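Intracellular sulfur oxidation protein DsrF (Allochromatium vinosum, PDB 2HY5) is of uncertain function but could take part in the oxidation of intracellular sulfur, working within a hexameric assembly with DsrE and DsrH. Local coordinates at residues L11-P16 / L44-Q50; L72-R78 / E99-E103. All blocks are in the same frame, centred on the assembly; numbering follows the deposited sequence.

Contact 1 (L11-P16 / L44-Q50)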
loop_
_atom_site.group_PDB
_atom_site.type_symbol
_atom_site.label_atom_id
_atom_site.label_comp_id
_atom_site.label_asym_id
_atom_site.label_seq_id
_atom_site.Cartn_x
_atom_site.Cartn_y
_atom_site.Cartn_z
ATOM N N LEU B 11 -16.412 -5.631 -4.358
ATOM C CA LEU B 11 -16.297 -4.624 -3.308
ATOM C C LEU B 11 -15.219 -3.585 -3.585
ATOM O O LEU B 11 -14.030 -3.858 -3.432
ATOM C CB LEU B 11 -16.012 -5.314 -1.973
ATOM C CG LEU B 11 -15.839 -4.446 -0.727
ATOM C CD1 LEU B 11 -17.109 -3.669 -0.455
ATOM C CD2 LEU B 11 -15.492 -5.337 0.456
ATOM N N ASN B 12 -15.653 -2.390 -3.982
ATOM C CA ASN B 12 -14.755 -1.280 -4.284
ATOM C C ASN B 12 -14.698 -0.301 -3.118
ATOM O O ASN B 12 -15.700 0.320 -2.780
ATOM C CB ASN B 12 -15.237 -0.557 -5.540
ATOM C CG ASN B 12 -15.053 -1.385 -6.786
ATOM O OD1 ASN B 12 -13.955 -1.868 -7.063
ATOM N ND2 ASN B 12 -16.124 -1.554 -7.550
ATOM N N ARG B 13 -13.520 -0.150 -2.519
ATOM C CA ARG B 13 -13.364 0.734 -1.371
ATOM C C ARG B 13 -12.239 1.755 -1.477
ATOM O O ARG B 13 -12.035 2.541 -0.552
ATOM C CB ARG B 13 -13.150 -0.103 -0.104
ATOM C CG ARG B 13 -14.348 -0.953 0.295
ATOM C CD ARG B 13 -14.053 -1.757 1.559
ATOM N NE ARG B 13 -13.616 -0.896 2.656
ATOM C CZ ARG B 13 -12.417 -0.964 3.225
ATOM N NH1 ARG B 13 -11.527 -1.858 2.808
ATOM N NH2 ARG B 13 -12.100 -0.131 4.207
ATOM N N LYS B 14 -11.509 1.751 -2.586
ATOM C CA LYS B 14 -10.404 2.690 -2.746
ATOM C C LYS B 14 -10.664 3.791 -3.768
ATOM O O LYS B 14 -11.381 3.599 -4.751
ATOM C CB LYS B 14 -9.125 1.931 -3.117
ATOM C CG LYS B 14 -8.698 0.922 -2.061
ATOM C CD LYS B 14 -7.435 0.192 -2.469
ATOM C CE LYS B 14 -7.069 -0.902 -1.475
ATOM N NZ LYS B 14 -6.806 -0.369 -0.112
ATOM N N ALA B 15 -10.093 4.963 -3.506
ATOM C CA ALA B 15 -10.250 6.099 -4.400
ATOM C C ALA B 15 -9.462 5.820 -5.670
ATOM O O ALA B 15 -8.466 5.101 -5.644
ATOM C CB ALA B 15 -9.732 7.376 -3.727
ATOM N N PRO B 16 -9.904 6.385 -6.802
ATOM C CA PRO B 16 -9.229 6.189 -8.086
ATOM C C PRO B 16 -7.937 6.998 -8.217
ATOM O O PRO B 16 -7.722 7.973 -7.489
ATOM C CB PRO B 16 -10.293 6.622 -9.089
ATOM C CG PRO B 16 -10.955 7.747 -8.375
ATOM C CD PRO B 16 -11.122 7.200 -6.971
ATOM N N LEU B 44 -18.108 1.442 -1.541
ATOM C CA LEU B 44 -18.153 1.776 -0.128
ATOM C C LEU B 44 -16.905 2.553 0.272
ATOM O O LEU B 44 -15.854 2.436 -0.364
ATOM C CB LEU B 44 -18.250 0.479 0.685
ATOM C CG LEU B 44 -18.098 0.526 2.207
ATOM C CD1 LEU B 44 -19.272 1.276 2.824
ATOM C CD2 LEU B 44 -18.024 -0.898 2.748
ATOM N N ASP B 45 -17.020 3.340 1.336
ATOM C CA ASP B 45 -15.896 4.140 1.811
ATOM C C ASP B 45 -15.339 4.974 0.656
ATOM O O ASP B 45 -16.115 5.556 -0.101
ATOM C CB ASP B 45 -14.819 3.231 2.414
ATOM C CG ASP B 45 -15.298 2.525 3.684
ATOM O OD1 ASP B 45 -16.018 3.162 4.484
ATOM O OD2 ASP B 45 -14.951 1.343 3.893
ATOM N N ASP B 46 -14.018 5.035 0.497
ATOM C CA ASP B 46 -13.459 5.841 -0.589
ATOM C C ASP B 46 -13.822 5.324 -1.971
ATOM O O ASP B 46 -13.576 5.993 -2.973
ATOM C CB ASP B 46 -11.935 5.967 -0.468
ATOM C CG ASP B 46 -11.511 7.002 0.561
ATOM O OD1 ASP B 46 -12.361 7.811 0.985
ATOM O OD2 ASP B 46 -10.319 7.005 0.936
ATOM N N GLY B 47 -14.411 4.135 -2.023
ATOM C CA GLY B 47 -14.817 3.583 -3.301
ATOM C C GLY B 47 -15.878 4.445 -3.968
ATOM O O GLY B 47 -16.013 4.445 -5.193
ATOM N N VAL B 48 -16.642 5.193 -3.175
ATOM C CA VAL B 48 -17.677 6.038 -3.763
ATOM C C VAL B 48 -17.050 7.128 -4.634
ATOM O O VAL B 48 -17.698 7.669 -5.519
ATOM C CB VAL B 48 -18.583 6.693 -2.686
ATOM C CG1 VAL B 48 -19.190 5.603 -1.792
ATOM C CG2 VAL B 48 -17.798 7.695 -1.860
ATOM N N TYR B 49 -15.782 7.439 -4.383
ATOM C CA TYR B 49 -15.082 8.455 -5.164
ATOM C C TYR B 49 -14.813 7.960 -6.583
ATOM O O TYR B 49 -14.532 8.750 -7.488
ATOM C CB TYR B 49 -13.761 8.821 -4.480
ATOM C CG TYR B 49 -13.896 9.821 -3.350
ATOM C CD1 TYR B 49 -13.205 9.644 -2.154
ATOM C CD2 TYR B 49 -14.668 10.973 -3.501
ATOM C CE1 TYR B 49 -13.273 10.587 -1.135
ATOM C CE2 TYR B 49 -14.744 11.923 -2.492
ATOM C CZ TYR B 49 -14.042 11.725 -1.314
ATOM O OH TYR B 49 -14.094 12.678 -0.330
ATOM N N GLN B 50 -14.882 6.646 -6.778
ATOM C CA GLN B 50 -14.650 6.092 -8.106
ATOM C C GLN B 50 -15.733 6.532 -9.088
ATOM O O GLN B 50 -15.521 6.540 -10.302
ATOM C CB GLN B 50 -14.620 4.563 -8.050
ATOM C CG GLN B 50 -13.414 3.973 -7.341
ATOM C CD GLN B 50 -13.392 2.455 -7.428
ATOM O OE1 GLN B 50 -13.907 1.876 -8.383
ATOM N NE2 GLN B 50 -12.775 1.809 -6.449
HETATM O O HOH W 1 -11.720 -0.886 -6.632
HETATM O O HOH W 2 -8.726 5.319 -0.919
#

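Contact 2 (L72-R78 / E99-E103)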
loop_
_atom_site.group_PDB
_atom_site.type_symbol
_atom_site.label_atom_id
_atom_site.label_comp_id
_atom_site.label_asym_id
_atom_site.label_seq_id
_atom_site.Cartn_x
_atom_site.Cartn_y
_atom_site.Cartn_z
ATOM N N LEU B 72 -20.868 -0.050 -17.928
ATOM C CA LEU B 72 -21.192 -1.249 -17.163
ATOM C C LEU B 72 -22.539 -1.871 -17.506
ATOM O O LEU B 72 -22.677 -3.094 -17.497
ATOM C CB LEU B 72 -21.120 -0.959 -15.663
ATOM C CG LEU B 72 -19.707 -0.793 -15.092
ATOM C CD1 LEU B 72 -19.781 -0.461 -13.613
ATOM C CD2 LEU B 72 -18.916 -2.083 -15.309
ATOM N N GLY B 73 -23.531 -1.038 -17.804
ATOM C CA GLY B 73 -24.838 -1.563 -18.156
ATOM C C GLY B 73 -24.753 -2.389 -19.424
ATOM O O GLY B 73 -25.487 -3.362 -19.598
ATOM N N ASP B 74 -23.844 -2.004 -20.316
ATOM C CA ASP B 74 -23.662 -2.723 -21.568
ATOM C C ASP B 74 -23.079 -4.110 -21.318
ATOM O O ASP B 74 -23.175 -4.993 -22.168
ATOM C CB ASP B 74 -22.748 -1.931 -22.509
ATOM C CG ASP B 74 -23.353 -0.602 -22.926
ATOM O OD1 ASP B 74 -24.491 -0.605 -23.441
ATOM O OD2 ASP B 74 -22.693 0.445 -22.742
ATOM N N TYR B 75 -22.473 -4.299 -20.147
ATOM C CA TYR B 75 -21.889 -5.587 -19.785
ATOM C C TYR B 75 -22.796 -6.369 -18.838
ATOM O O TYR B 75 -22.322 -7.136 -17.999
ATOM C CB TYR B 75 -20.517 -5.396 -19.135
ATOM C CG TYR B 75 -19.435 -4.973 -20.099
ATOM C CD1 TYR B 75 -19.350 -3.658 -20.553
ATOM C CD2 TYR B 75 -18.502 -5.896 -20.572
ATOM C CE1 TYR B 75 -18.360 -3.270 -21.457
ATOM C CE2 TYR B 75 -17.512 -5.525 -21.473
ATOM C CZ TYR B 75 -17.445 -4.211 -21.912
ATOM O OH TYR B 75 -16.466 -3.843 -22.806
ATOM N N GLU B 76 -24.100 -6.153 -18.977
ATOM C CA GLU B 76 -25.105 -6.837 -18.165
ATOM C C GLU B 76 -25.126 -6.534 -16.673
ATOM O O GLU B 76 -25.842 -7.197 -15.925
ATOM C CB GLU B 76 -25.005 -8.358 -18.353
ATOM C CG GLU B 76 -25.893 -8.915 -19.454
ATOM C CD GLU B 76 -26.022 -10.428 -19.395
ATOM O OE1 GLU B 76 -26.811 -10.989 -20.184
ATOM O OE2 GLU B 76 -25.338 -11.055 -18.557
ATOM N N VAL B 77 -24.348 -5.555 -16.227
ATOM C CA VAL B 77 -24.359 -5.220 -14.810
ATOM C C VAL B 77 -25.590 -4.359 -14.532
ATOM O O VAL B 77 -25.683 -3.219 -14.983
ATOM C CB VAL B 77 -23.098 -4.452 -14.396
ATOM C CG1 VAL B 77 -23.081 -4.283 -12.889
ATOM C CG2 VAL B 77 -21.859 -5.204 -14.864
ATOM N N ARG B 78 -26.533 -4.925 -13.787
ATOM C CA ARG B 78 -27.785 -4.254 -13.455
ATOM C C ARG B 78 -27.774 -3.716 -12.027
ATOM O O ARG B 78 -28.442 -2.723 -11.724
ATOM C CB ARG B 78 -28.939 -5.251 -13.624
ATOM C CG ARG B 78 -30.308 -4.763 -13.173
ATOM C CD ARG B 78 -30.824 -3.638 -14.048
ATOM N NE ARG B 78 -32.225 -3.331 -13.777
ATOM C CZ ARG B 78 -33.246 -4.113 -14.121
ATOM N NH1 ARG B 78 -33.029 -5.258 -14.755
ATOM N NH2 ARG B 78 -34.486 -3.750 -13.829
ATOM N N GLU B 99 -24.031 8.825 -14.013
ATOM C CA GLU B 99 -25.208 7.999 -14.214
ATOM C C GLU B 99 -24.752 6.827 -15.066
ATOM O O GLU B 99 -23.910 6.988 -15.948
ATOM C CB GLU B 99 -26.301 8.785 -14.942
ATOM C CG GLU B 99 -26.853 9.951 -14.146
ATOM C CD GLU B 99 -27.994 10.648 -14.857
ATOM O OE1 GLU B 99 -27.762 11.207 -15.950
ATOM O OE2 GLU B 99 -29.124 10.634 -14.325
ATOM N N ILE B 100 -25.294 5.649 -14.789
ATOM C CA ILE B 100 -24.942 4.458 -15.543
ATOM C C ILE B 100 -26.226 3.872 -16.114
ATOM O O ILE B 100 -27.079 3.367 -15.374
ATOM C CB ILE B 100 -24.236 3.427 -14.639
ATOM C CG1 ILE B 100 -22.931 4.029 -14.109
ATOM C CG2 ILE B 100 -23.978 2.137 -15.412
ATOM C CD1 ILE B 100 -22.164 3.115 -13.157
ATOM N N ALA B 101 -26.358 3.952 -17.436
ATOM C CA ALA B 101 -27.543 3.457 -18.128
ATOM C C ALA B 101 -27.583 1.943 -18.263
ATOM O O ALA B 101 -26.556 1.269 -18.196
ATOM C CB ALA B 101 -27.637 4.100 -19.508
ATOM N N PHE B 102 -28.785 1.418 -18.455
ATOM C CA PHE B 102 -28.982 -0.016 -18.620
ATOM C C PHE B 102 -30.144 -0.259 -19.562
ATOM O O PHE B 102 -31.239 0.267 -19.361
ATOM C CB PHE B 102 -29.266 -0.686 -17.270
ATOM C CG PHE B 102 -29.570 -2.164 -17.371
ATOM C CD1 PHE B 102 -30.855 -2.610 -17.658
ATOM C CD2 PHE B 102 -28.560 -3.107 -17.195
ATOM C CE1 PHE B 102 -31.135 -3.972 -17.771
ATOM C CE2 PHE B 102 -28.826 -4.471 -17.306
ATOM C CZ PHE B 102 -30.118 -4.905 -17.594
ATOM N N GLU B 103 -29.904 -1.048 -20.600
ATOM C CA GLU B 103 -30.957 -1.367 -21.545
ATOM C C GLU B 103 -30.853 -2.825 -21.952
ATOM O O GLU B 103 -29.756 -3.358 -22.137
ATOM C CB GLU B 103 -30.877 -0.472 -22.786
ATOM C CG GLU B 103 -29.739 -0.793 -23.735
ATOM C CD GLU B 103 -29.865 -0.057 -25.054
ATOM O OE1 GLU B 103 -29.003 -0.260 -25.936
ATOM O OE2 GLU B 103 -30.827 0.724 -25.212
HETATM O O HOH W 3 -24.162 1.375 -19.182
#

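Contact 1 (L11-P16 / L44-Q50)
R13 lays its side chain alongside that of L44 and closes on D45. CB and CG sit near the L44 carbonyl oxygen, CG also touching L44 CB; the chain then bends at chi3 (55°), which sets the guanidinium alongside D45, its edge toward OD2. CD lies near D45 OD2. NE donates to D45 OD2 at 2.9 Å, the oxygen accepting through its anti lone pair, away from the other oxygen, and NH2 reaches the same OD2 at 3.2 Å from above the carboxylate plane. The salt bridge is therefore side-on, two nitrogens gripping one oxygen, the flat groups turned 80° apart. S19 of one DsrH chain also bonds to that oxygen.

Next to it the backbones join at the C-terminal ends of the neighbouring inner strands 7-12 and 38-43. L44 N donates to N12 O (2.9 Å, almost straight), and the same oxygen receives a CA-H...O contact from G47. With no side chain, G47 lets the turn come this close; a CB there would clash with N12 O. Farther along, Q50 stretches out beyond CG: CG packs on P16 CD, and NE2 donates to K14 O at 2.8 Å, in the carbonyl plane. A water bound by Q50 NE2 donates in turn to N12 OD1, while Y69 holds Q50 OE1. A second water spans A15 N and D46 OD2. D46 OD1 forms a salt bridge with R90 of this chain, and OD2 also bonds S10 of a second DsrH chain.

P16 CD rests on Y49 CB at 4.0 Å, and the Y49 ring stacks on Y38 of that second DsrH chain. Buried amide and carbonyl groups are thus matched across two loops where two DsrH chains pack, and sharing OD2 among several donors would probably help keep D45 ionised.

Contact 2 (L72-R78 / E99-E103)
F102, on the short two-stranded antiparallel sheet with 110-111, slides its ring under R78, next to the 3-10 turn 72-74 that precedes strand 79-83 of the parallel sheet.

The main aromatic interaction is CH-pi: R78 CD stands 3.6 Å from the ring centroid, only 4° off the normal. F102 CG lies anti to the backbone N (chi1 176°), which brings the ring against G73 O, V77 O and the R78 side chain, and the guanidinium is tilted 30° to the ring. E76 O comes to the ring edge, and V77 O lies 3.6 Å from F102 CD2. Replacing the ring with the methyl of an alanine would probably leave R78 CD without its platform and open a gap beside the turn.

Apolar contact is lighter: I100 CG2 meets L72 CB at 4.2 Å, and L72 itself packs on helix 21-32.

Among polar contacts, G73 CA points a CA-H at A101 O, 3.3 Å away, an approach that leaves no room for a CB at G73. Water adds to this link, accepting a weak bond from G73 N and donating to A101 O at 2.6 Å. V77 O, buried by the contact, has no hydrogen-bond partner in the model.

From the N terminus, strand 7-12 runs into 11-16, helix 21-32 follows, and strand 38-43 returns the chain alongside the first strand. Contact 1 closes that loop by bringing 44-50 against 11-16. The chain then passes through a long connection to 72-78, strand 79-83 and helix 84-89 before 99-103 comes back to close contact 2. The two loops follow one another in series, neither nested nor crossed. Contact 1 ties strand ends of the parallel sheet together where DsrH packs; contact 2 fastens the small antiparallel sheet to the turn leading into strand 79-83. Their centres lie 19 Å apart, on opposite sides of the chain's centre.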